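Local coordinates for putative sugar ABC transporter (Yersinia enterocolitica subsp. enterocolitica 8081, PDB 5ULB), which probably binds methylthioribose-like sugars in the periplasm for an ABC importer, and holds the selenium analogue 5-Se-methyl-5-seleno-D-ribofuranose in its pocket, at residues Q121-F132 with R158-L167; I239-R248 with P302-L310. All coordinates share one frame; numbering follows the deposited sequence.

Contact 1 (Q121-F132 with R158-L167); sequences QQDDASLTNESF and RRQAAYQALL
Asp124 joins the two segments through both carboxylate oxygens, each taken side-on by a different arginine. Arg158 NE lies 2.6 Å from Asp124 OD2, and its NH2 also donates to that oxygen; the guanidinium and carboxylate planes are only 17° apart, so this salt bridge is nearly flat. Arg159 NE reaches Asp124 OD1 at 2.9 Å from above the carboxylate plane, while Arg159 NH2 meets the same atom almost end-on, with the two planes 54° apart. The Arg159 chain runs extended from CG to NE, which carries NH1 on to O3 of the bound sugar; Gln122 NE2 donates to O2.

Farther along the two helices, whose axes come within 8.2 Å at a crossing angle of -45°, Ala162 CB packs 3.7 Å from Thr128 CG2. Thr128 OG1 turns back to donate to Asp124 O. The edge of Tyr163 then points at the face of Phe132 in a T-shaped pair, with CE1 3.7 Å from Phe132 CZ, and Leu166 CB lies at the Phe132 ring edge. A water bridges Asn129 OD1 and Ala162 O.

Behind the first shell, Arg158 NH2 also pairs with Asp107. Four N-H donors on one buried carboxylate would be expected to keep Asp124 ionised; the two from Arg159 probably hold its guanidinium in place, with NH1 directed at the sugar.

Contact 2 (I239-R248 with P302-L310); sequences ISNQDLQLMR and PGPVNVSGL
Asn241 OD1 accepts the backbone N-H of Val307 at 2.8 Å, an almost straight bond (171° at the hydrogen) that arrives nearly in line with the amide C=O. The Asn241 side chain runs beside that of Asn306, both pointing the same way with amide planes 26° apart, and Asn306 CB comes to 3.2 Å from Asn241 OD1.

The closely packed, buried side lies next to this bond. Val307 CG2, anti to its own carbonyl carbon, packs 3.5 Å from Ser240 C and also touches Ile239 CG2. Leu244 CD1 lies 3.4 Å from Val305 O, and Leu244 CD2 meets Leu310 CD2 tip to tip at 4.1 Å. Leu310 and Ile239 both continue onto Trp317.

The outer edge, from Asn241 and Asn306 to Gln245, Pro304 and Pro302, is more exposed and carries water. One water donates to Asn241 OD1 and accepts from Ser308 N; another lies between Asn241 O and Val305 O. The Gln245 chain, bent at chi2 (-70°), lays OE1 against Pro304 CB. The Arg248 guanidinium presents a face to the Gly303 peptide, with Gly303 O 3.4 Å above its centre, while NH1 bonds to Leu298 O and Gln301 O.

Ser240 is the N-cap of helix 241-248, with a weak bond from Asp243 N to its OG, and Asn306 OD1 accepts from Gly309 N and Ser308 OG. The arrangement is thus an Asx motif at Asn306, ahead of residues with helical backbone angles, set against the first turn of a capped helix, while the preceding residues run along it to Arg248. It joins the loop between helices 295-299 and 327-335 to the helix following strand 233-237 in the second lobe of a periplasmic binding protein fold.

Overall arrangement
Contact 1 closes before contact 2 opens along the chain; their centres are 24 Å apart and their nearest atoms about 7 Å, without touching. Both lie mainly in the second lobe of the two-lobed binding-protein fold. Strand 118-122 and helix 124-138 enter contact 1 with helix 154-169, whereas helix 241-248 belongs to contact 2. Strand 254-259 is shared: Leu127 of contact 1 and Ile239 of contact 2 both pack on it, and Leu127 also touches strand 233-237. Contact 1 supplies Gln122 and Arg159 to the sugar pocket; contact 2 stands back, with the Ile239 side chain about 9 Å from the ligand, and brings a late loop against the helix that follows strand 233-237.

Contact 1 (Q121-F132 with R158-L167)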
loop_
_atom_site.group_PDB
_atom_site.type_symbol
_atom_site.label_atom_id
_atom_site.label_comp_id
_atom_site.label_asym_id
_atom_site.label_seq_id
_atom_site.Cartn_x
_atom_site.Cartn_y
_atom_site.Cartn_z
ATOM N N GLN A 121 -0.701 -9.011 2.435
ATOM C CA GLN A 121 -0.017 -7.932 3.115
ATOM C C GLN A 121 1.357 -7.774 2.526
ATOM O O GLN A 121 1.840 -8.663 1.839
ATOM C CB GLN A 121 0.058 -8.154 4.610
ATOM C CG GLN A 121 0.589 -9.527 5.019
ATOM C CD GLN A 121 -0.411 -10.723 4.931
ATOM O OE1 GLN A 121 -1.603 -10.523 5.108
ATOM N NE2 GLN A 121 0.051 -11.880 4.491
ATOM N N GLN A 122 1.989 -6.647 2.794
ATOM C CA GLN A 122 3.400 -6.494 2.507
ATOM C C GLN A 122 4.175 -7.061 3.674
ATOM O O GLN A 122 3.645 -7.373 4.712
ATOM C CB GLN A 122 3.741 -4.993 2.261
ATOM C CG GLN A 122 2.947 -4.369 1.096
ATOM C CD GLN A 122 2.864 -2.885 1.091
ATOM O OE1 GLN A 122 3.386 -2.220 0.128
ATOM N NE2 GLN A 122 2.283 -2.330 2.091
ATOM N N ASP A 123 5.499 -7.199 3.489
ATOM C CA ASP A 123 6.389 -7.621 4.597
ATOM C C ASP A 123 6.736 -6.398 5.375
ATOM O O ASP A 123 7.757 -5.743 5.144
ATOM C CB ASP A 123 7.650 -8.303 3.981
ATOM C CG ASP A 123 8.571 -8.845 5.047
ATOM O OD1 ASP A 123 8.396 -8.539 6.261
ATOM O OD2 ASP A 123 9.475 -9.618 4.657
ATOM N N ASP A 124 5.833 -6.020 6.277
ATOM C CA ASP A 124 5.978 -4.760 7.014
ATOM C C ASP A 124 7.241 -4.713 7.853
ATOM O O ASP A 124 7.823 -3.629 8.002
ATOM C CB ASP A 124 4.697 -4.524 7.824
ATOM C CG ASP A 124 3.537 -4.172 6.948
ATOM O OD1 ASP A 124 3.657 -3.234 6.148
ATOM O OD2 ASP A 124 2.512 -4.911 7.046
ATOM N N ALA A 125 7.648 -5.837 8.419
ATOM C CA ALA A 125 8.950 -5.852 9.176
ATOM C C ALA A 125 10.112 -5.520 8.250
ATOM O O ALA A 125 10.947 -4.738 8.621
ATOM C CB ALA A 125 9.146 -7.220 9.849
ATOM N N SER A 126 10.131 -6.114 7.074
ATOM C CA SER A 126 11.212 -5.796 6.089
ATOM C C SER A 126 11.115 -4.319 5.575
ATOM O O SER A 126 12.144 -3.650 5.452
ATOM C CB SER A 126 11.147 -6.756 4.941
ATOM O OG SER A 126 12.203 -6.465 4.045
ATOM N N LEU A 127 9.917 -3.853 5.311
ATOM C CA LEU A 127 9.756 -2.428 4.907
ATOM C C LEU A 127 10.410 -1.549 5.953
ATOM O O LEU A 127 11.058 -0.521 5.608
ATOM C CB LEU A 127 8.289 -2.037 4.737
ATOM C CG LEU A 127 7.550 -2.668 3.592
ATOM C CD1 LEU A 127 6.057 -2.330 3.649
ATOM C CD2 LEU A 127 8.095 -2.288 2.242
ATOM N N THR A 128 10.187 -1.825 7.240
ATOM C CA THR A 128 10.765 -1.079 8.326
ATOM C C THR A 128 12.278 -1.263 8.413
ATOM O O THR A 128 13.003 -0.302 8.601
ATOM C CB THR A 128 10.063 -1.456 9.647
ATOM O OG1 THR A 128 8.669 -1.207 9.550
ATOM C CG2 THR A 128 10.622 -0.792 10.823
ATOM N N ASN A 129 12.689 -2.539 8.409
ATOM C CA ASN A 129 14.117 -2.811 8.553
ATOM C C ASN A 129 14.909 -2.136 7.478
ATOM O O ASN A 129 16.048 -1.705 7.731
ATOM C CB ASN A 129 14.339 -4.317 8.637
ATOM C CG ASN A 129 13.787 -4.947 9.928
ATOM O OD1 ASN A 129 13.620 -4.296 10.912
ATOM N ND2 ASN A 129 13.477 -6.241 9.857
ATOM N N GLU A 130 14.403 -2.104 6.231
ATOM C CA GLU A 130 15.153 -1.497 5.165
ATOM C C GLU A 130 15.148 0.027 5.172
ATOM O O GLU A 130 16.055 0.700 4.732
ATOM C CB GLU A 130 14.685 -2.049 3.827
ATOM C CG GLU A 130 14.947 -3.517 3.635
ATOM C CD GLU A 130 16.400 -4.075 3.924
ATOM O OE1 GLU A 130 17.332 -3.470 3.623
ATOM O OE2 GLU A 130 16.477 -5.241 4.476
ATOM N N SER A 131 14.032 0.631 5.619
ATOM C CA SER A 131 13.865 2.106 5.582
ATOM C C SER A 131 14.438 2.734 6.838
ATOM O O SER A 131 15.405 3.525 6.795
ATOM C CB SER A 131 12.378 2.490 5.374
ATOM O OG SER A 131 11.542 2.007 6.375
ATOM N N PHE A 132 13.881 2.355 7.971
ATOM C CA PHE A 132 14.401 2.777 9.235
ATOM C C PHE A 132 15.825 2.269 9.490
ATOM O O PHE A 132 16.655 2.958 10.075
ATOM C CB PHE A 132 13.455 2.431 10.414
ATOM C CG PHE A 132 13.843 3.058 11.714
ATOM C CD1 PHE A 132 13.732 4.406 11.875
ATOM C CD2 PHE A 132 14.333 2.285 12.777
ATOM C CE1 PHE A 132 14.074 4.979 13.013
ATOM C CE2 PHE A 132 14.716 2.899 13.945
ATOM C CZ PHE A 132 14.604 4.259 14.034
ATOM N N ARG A 158 2.239 -3.411 12.576
ATOM C CA ARG A 158 3.424 -4.229 12.308
ATOM C C ARG A 158 4.680 -3.403 12.112
ATOM O O ARG A 158 5.769 -3.785 12.563
ATOM C CB ARG A 158 3.163 -5.069 11.099
ATOM C CG ARG A 158 2.092 -6.222 11.289
ATOM C CD ARG A 158 2.009 -7.043 10.005
ATOM N NE ARG A 158 1.465 -6.442 8.889
ATOM C CZ ARG A 158 0.132 -6.439 8.489
ATOM N NH1 ARG A 158 -0.792 -7.148 9.232
ATOM N NH2 ARG A 158 -0.303 -5.631 7.304
ATOM N N ARG A 159 4.570 -2.261 11.450
ATOM C CA ARG A 159 5.744 -1.351 11.303
ATOM C C ARG A 159 6.184 -0.836 12.647
ATOM O O ARG A 159 7.397 -0.775 12.923
ATOM C CB ARG A 159 5.412 -0.230 10.370
ATOM C CG ARG A 159 5.209 -0.724 8.943
ATOM C CD ARG A 159 4.544 0.211 7.963
ATOM N NE ARG A 159 4.178 -0.461 6.761
ATOM C CZ ARG A 159 3.463 0.049 5.780
ATOM N NH1 ARG A 159 3.204 1.358 5.707
ATOM N NH2 ARG A 159 2.989 -0.731 4.846
ATOM N N GLN A 160 5.249 -0.468 13.523
ATOM C CA GLN A 160 5.612 0.040 14.837
ATOM C C GLN A 160 6.340 -1.068 15.648
ATOM O O GLN A 160 7.313 -0.737 16.324
ATOM C CB GLN A 160 4.313 0.437 15.610
ATOM C CG GLN A 160 4.516 0.917 17.040
ATOM C CD GLN A 160 5.305 2.213 17.113
ATOM O OE1 GLN A 160 5.390 2.996 16.150
ATOM N NE2 GLN A 160 5.738 2.530 18.314
ATOM N N ALA A 161 5.910 -2.302 15.566
ATOM C CA ALA A 161 6.582 -3.396 16.337
ATOM C C ALA A 161 8.036 -3.547 15.833
ATOM O O ALA A 161 8.961 -3.681 16.648
ATOM C CB ALA A 161 5.833 -4.697 16.254
ATOM N N ALA A 162 8.179 -3.543 14.507
ATOM C CA ALA A 162 9.529 -3.691 13.962
ATOM C C ALA A 162 10.418 -2.507 14.337
ATOM O O ALA A 162 11.644 -2.649 14.617
ATOM C CB ALA A 162 9.474 -3.898 12.460
ATOM N N TYR A 163 9.873 -1.297 14.292
ATOM C CA TYR A 163 10.536 -0.091 14.716
ATOM C C TYR A 163 10.951 -0.167 16.169
ATOM O O TYR A 163 12.120 0.200 16.516
ATOM C CB TYR A 163 9.617 1.077 14.424
ATOM C CG TYR A 163 9.947 2.409 15.108
ATOM C CD1 TYR A 163 10.935 3.289 14.607
ATOM C CD2 TYR A 163 9.237 2.790 16.218
ATOM C CE1 TYR A 163 11.104 4.521 15.231
ATOM C CE2 TYR A 163 9.464 4.025 16.843
ATOM C CZ TYR A 163 10.412 4.869 16.282
ATOM O OH TYR A 163 10.626 6.103 16.832
ATOM N N GLN A 164 10.059 -0.595 17.069
ATOM C CA GLN A 164 10.421 -0.671 18.482
ATOM C C GLN A 164 11.592 -1.660 18.683
ATOM O O GLN A 164 12.462 -1.389 19.512
ATOM C CB GLN A 164 9.254 -1.069 19.325
ATOM C CG GLN A 164 8.206 0.012 19.517
ATOM C CD GLN A 164 8.658 1.241 20.327
ATOM O OE1 GLN A 164 8.167 2.392 20.081
ATOM N NE2 GLN A 164 9.534 1.016 21.269
ATOM N N ALA A 165 11.616 -2.771 17.909
ATOM C CA ALA A 165 12.792 -3.620 18.009
ATOM C C ALA A 165 14.096 -2.959 17.624
ATOM O O ALA A 165 15.167 -3.183 18.258
ATOM C CB ALA A 165 12.511 -4.910 17.271
ATOM N N LEU A 166 14.065 -2.123 16.583
ATOM C CA LEU A 166 15.271 -1.392 16.210
ATOM C C LEU A 166 15.631 -0.314 17.191
ATOM O O LEU A 166 16.851 -0.024 17.387
ATOM C CB LEU A 166 15.137 -0.806 14.805
ATOM C CG LEU A 166 15.103 -1.888 13.724
ATOM C CD1 LEU A 166 14.778 -1.347 12.337
ATOM C CD2 LEU A 166 16.417 -2.722 13.661
ATOM N N LEU A 167 14.656 0.341 17.852
ATOM C CA LEU A 167 14.994 1.300 18.903
ATOM C C LEU A 167 15.656 0.594 20.072
ATOM O O LEU A 167 16.590 1.128 20.672
ATOM C CB LEU A 167 13.729 1.953 19.469
ATOM C CG LEU A 167 13.075 3.026 18.551
ATOM C CD1 LEU A 167 11.916 3.628 19.418
ATOM C CD2 LEU A 167 14.006 4.101 18.065
HETATM O O HOH W 1 12.905 -4.890 13.512
#

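Contact 2 (I239-R248 with P302-L310)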
loop_
_atom_site.group_PDB
_atom_site.type_symbol
_atom_site.label_atom_id
_atom_site.label_comp_id
_atom_site.label_asym_id
_atom_site.label_seq_id
_atom_site.Cartn_x
_atom_site.Cartn_y
_atom_site.Cartn_z
ATOM N N ILE A 239 6.035 4.169 -2.648
ATOM C CA ILE A 239 6.501 4.979 -3.744
ATOM C C ILE A 239 5.328 5.393 -4.592
ATOM O O ILE A 239 4.269 4.778 -4.613
ATOM C CB ILE A 239 7.511 4.181 -4.667
ATOM C CG1 ILE A 239 8.385 5.046 -5.530
ATOM C CG2 ILE A 239 6.828 3.080 -5.451
ATOM C CD1 ILE A 239 9.302 5.952 -4.740
ATOM N N SER A 240 5.488 6.511 -5.298
ATOM C CA SER A 240 4.507 7.081 -6.186
ATOM C C SER A 240 5.256 7.967 -7.163
ATOM O O SER A 240 6.426 8.315 -6.940
ATOM C CB SER A 240 3.411 7.863 -5.386
ATOM O OG SER A 240 3.999 9.050 -4.894
ATOM N N ASN A 241 4.566 8.456 -8.210
ATOM C CA ASN A 241 5.213 9.326 -9.167
ATOM C C ASN A 241 5.710 10.562 -8.471
ATOM O O ASN A 241 6.835 11.035 -8.795
ATOM C CB ASN A 241 4.265 9.703 -10.292
ATOM C CG ASN A 241 3.922 8.567 -11.212
ATOM O OD1 ASN A 241 4.582 7.483 -11.251
ATOM N ND2 ASN A 241 2.870 8.795 -12.020
ATOM N N GLN A 242 4.942 11.161 -7.596
ATOM C CA GLN A 242 5.357 12.348 -6.857
ATOM C C GLN A 242 6.658 12.126 -6.111
ATOM O O GLN A 242 7.555 12.933 -6.166
ATOM C CB GLN A 242 4.239 12.822 -5.888
ATOM C CG GLN A 242 4.588 14.111 -5.133
ATOM C CD GLN A 242 3.573 14.600 -4.058
ATOM O OE1 GLN A 242 2.518 14.040 -3.932
ATOM N NE2 GLN A 242 3.918 15.622 -3.311
ATOM N N ASP A 243 6.745 11.003 -5.423
ATOM C CA ASP A 243 7.957 10.784 -4.597
ATOM C C ASP A 243 9.185 10.751 -5.464
ATOM O O ASP A 243 10.247 11.233 -5.061
ATOM C CB ASP A 243 7.859 9.384 -3.847
ATOM C CG ASP A 243 6.700 9.195 -3.036
ATOM O OD1 ASP A 243 5.947 10.112 -2.687
ATOM O OD2 ASP A 243 6.453 7.976 -2.672
ATOM N N LEU A 244 9.082 10.069 -6.623
ATOM C CA LEU A 244 10.230 10.027 -7.548
ATOM C C LEU A 244 10.643 11.421 -7.971
ATOM O O LEU A 244 11.856 11.714 -8.084
ATOM C CB LEU A 244 9.892 9.149 -8.711
ATOM C CG LEU A 244 9.595 7.681 -8.343
ATOM C CD1 LEU A 244 8.999 6.956 -9.498
ATOM C CD2 LEU A 244 10.890 6.937 -7.857
ATOM N N GLN A 245 9.704 12.283 -8.305
ATOM C CA GLN A 245 10.038 13.701 -8.605
ATOM C C GLN A 245 10.683 14.406 -7.399
ATOM O O GLN A 245 11.642 15.134 -7.570
ATOM C CB GLN A 245 8.775 14.451 -9.070
ATOM C CG GLN A 245 8.188 14.049 -10.428
ATOM C CD GLN A 245 9.081 14.466 -11.617
ATOM O OE1 GLN A 245 10.110 13.808 -11.916
ATOM N NE2 GLN A 245 8.778 15.631 -12.245
ATOM N N LEU A 246 10.124 14.175 -6.234
ATOM C CA LEU A 246 10.697 14.852 -5.040
ATOM C C LEU A 246 12.128 14.373 -4.764
ATOM O O LEU A 246 12.917 15.192 -4.362
ATOM C CB LEU A 246 9.818 14.705 -3.844
ATOM C CG LEU A 246 8.383 15.280 -4.017
ATOM C CD1 LEU A 246 7.556 14.965 -2.783
ATOM C CD2 LEU A 246 8.328 16.694 -4.391
HETATM N N MSE A 247 12.436 13.097 -4.949
HETATM C CA MSE A 247 13.817 12.638 -4.758
HETATM C C MSE A 247 14.781 13.311 -5.731
HETATM O O MSE A 247 15.907 13.497 -5.358
HETATM C CB MSE A 247 13.799 11.056 -4.758
HETATM C CG MSE A 247 12.993 10.317 -3.616
HETATM SE SE MSE A 247 12.576 8.359 -3.746
HETATM C CE MSE A 247 13.918 7.673 -5.108
ATOM N N ARG A 248 14.285 13.790 -6.883
ATOM C CA ARG A 248 15.118 14.484 -7.959
ATOM C C ARG A 248 15.191 16.027 -7.816
ATOM O O ARG A 248 15.986 16.599 -8.523
ATOM C CB ARG A 248 14.516 14.084 -9.355
ATOM C CG ARG A 248 14.888 12.698 -9.739
ATOM C CD ARG A 248 14.263 12.200 -11.033
ATOM N NE ARG A 248 14.514 13.151 -12.127
ATOM C CZ ARG A 248 15.577 13.201 -12.915
ATOM N NH1 ARG A 248 16.600 12.355 -12.687
ATOM N NH2 ARG A 248 15.658 14.196 -13.875
ATOM N N PRO A 302 18.334 10.604 -16.711
ATOM C CA PRO A 302 18.356 11.834 -17.537
ATOM C C PRO A 302 17.072 12.676 -17.560
ATOM O O PRO A 302 17.010 13.773 -18.118
ATOM C CB PRO A 302 18.642 11.256 -18.912
ATOM C CG PRO A 302 17.993 9.888 -18.957
ATOM C CD PRO A 302 18.191 9.354 -17.523
ATOM N N GLY A 303 16.002 12.150 -17.033
ATOM C CA GLY A 303 14.812 12.953 -16.874
ATOM C C GLY A 303 13.890 12.238 -15.919
ATOM O O GLY A 303 14.255 11.185 -15.297
ATOM N N PRO A 304 12.654 12.764 -15.805
ATOM C CA PRO A 304 11.747 12.228 -14.845
ATOM C C PRO A 304 11.510 10.716 -15.089
ATOM O O PRO A 304 11.468 10.253 -16.229
ATOM C CB PRO A 304 10.403 13.041 -15.083
ATOM C CG PRO A 304 10.891 14.284 -15.647
ATOM C CD PRO A 304 12.112 13.950 -16.475
ATOM N N VAL A 305 11.276 9.975 -14.000
ATOM C CA VAL A 305 10.902 8.584 -14.064
ATOM C C VAL A 305 9.578 8.408 -13.284
ATOM O O VAL A 305 9.407 8.980 -12.189
ATOM C CB VAL A 305 11.949 7.748 -13.352
ATOM C CG1 VAL A 305 11.638 6.207 -13.404
ATOM C CG2 VAL A 305 13.299 8.089 -13.853
ATOM N N ASN A 306 8.603 7.707 -13.880
ATOM C CA ASN A 306 7.397 7.325 -13.172
ATOM C C ASN A 306 7.515 5.913 -12.623
ATOM O O ASN A 306 8.439 5.185 -12.900
ATOM C CB ASN A 306 6.164 7.521 -14.056
ATOM C CG ASN A 306 6.229 6.826 -15.313
ATOM O OD1 ASN A 306 6.825 5.720 -15.428
ATOM N ND2 ASN A 306 5.384 7.403 -16.318
ATOM N N VAL A 307 6.558 5.527 -11.810
ATOM C CA VAL A 307 6.605 4.177 -11.179
ATOM C C VAL A 307 6.662 3.110 -12.218
ATOM O O VAL A 307 7.414 2.169 -12.081
ATOM C CB VAL A 307 5.439 4.022 -10.184
ATOM C CG1 VAL A 307 5.356 2.634 -9.612
ATOM C CG2 VAL A 307 5.511 5.016 -9.087
ATOM N N SER A 308 5.921 3.187 -13.311
ATOM C CA SER A 308 5.917 2.159 -14.382
ATOM C C SER A 308 7.349 2.030 -14.963
ATOM O O SER A 308 7.825 0.900 -15.199
ATOM C CB SER A 308 4.792 2.473 -15.454
ATOM O OG SER A 308 4.845 3.826 -15.881
ATOM N N GLY A 309 8.016 3.151 -15.079
ATOM C CA GLY A 309 9.348 3.221 -15.597
ATOM C C GLY A 309 10.462 2.628 -14.742
ATOM O O GLY A 309 11.610 2.504 -15.180
ATOM N N LEU A 310 10.169 2.423 -13.499
ATOM C CA LEU A 310 11.168 1.896 -12.561
ATOM C C LEU A 310 11.665 0.493 -13.005
ATOM O O LEU A 310 12.766 0.114 -12.678
ATOM C CB LEU A 310 10.648 1.785 -11.147
ATOM C CG LEU A 310 10.499 3.051 -10.407
ATOM C CD1 LEU A 310 9.788 2.809 -9.052
ATOM C CD2 LEU A 310 11.865 3.781 -10.223
HETATM O O HOH W 2 3.466 5.118 -13.228
HETATM O O HOH W 3 7.627 10.887 -11.370
HETATM O O HOH W 4 10.899 11.444 -11.505
#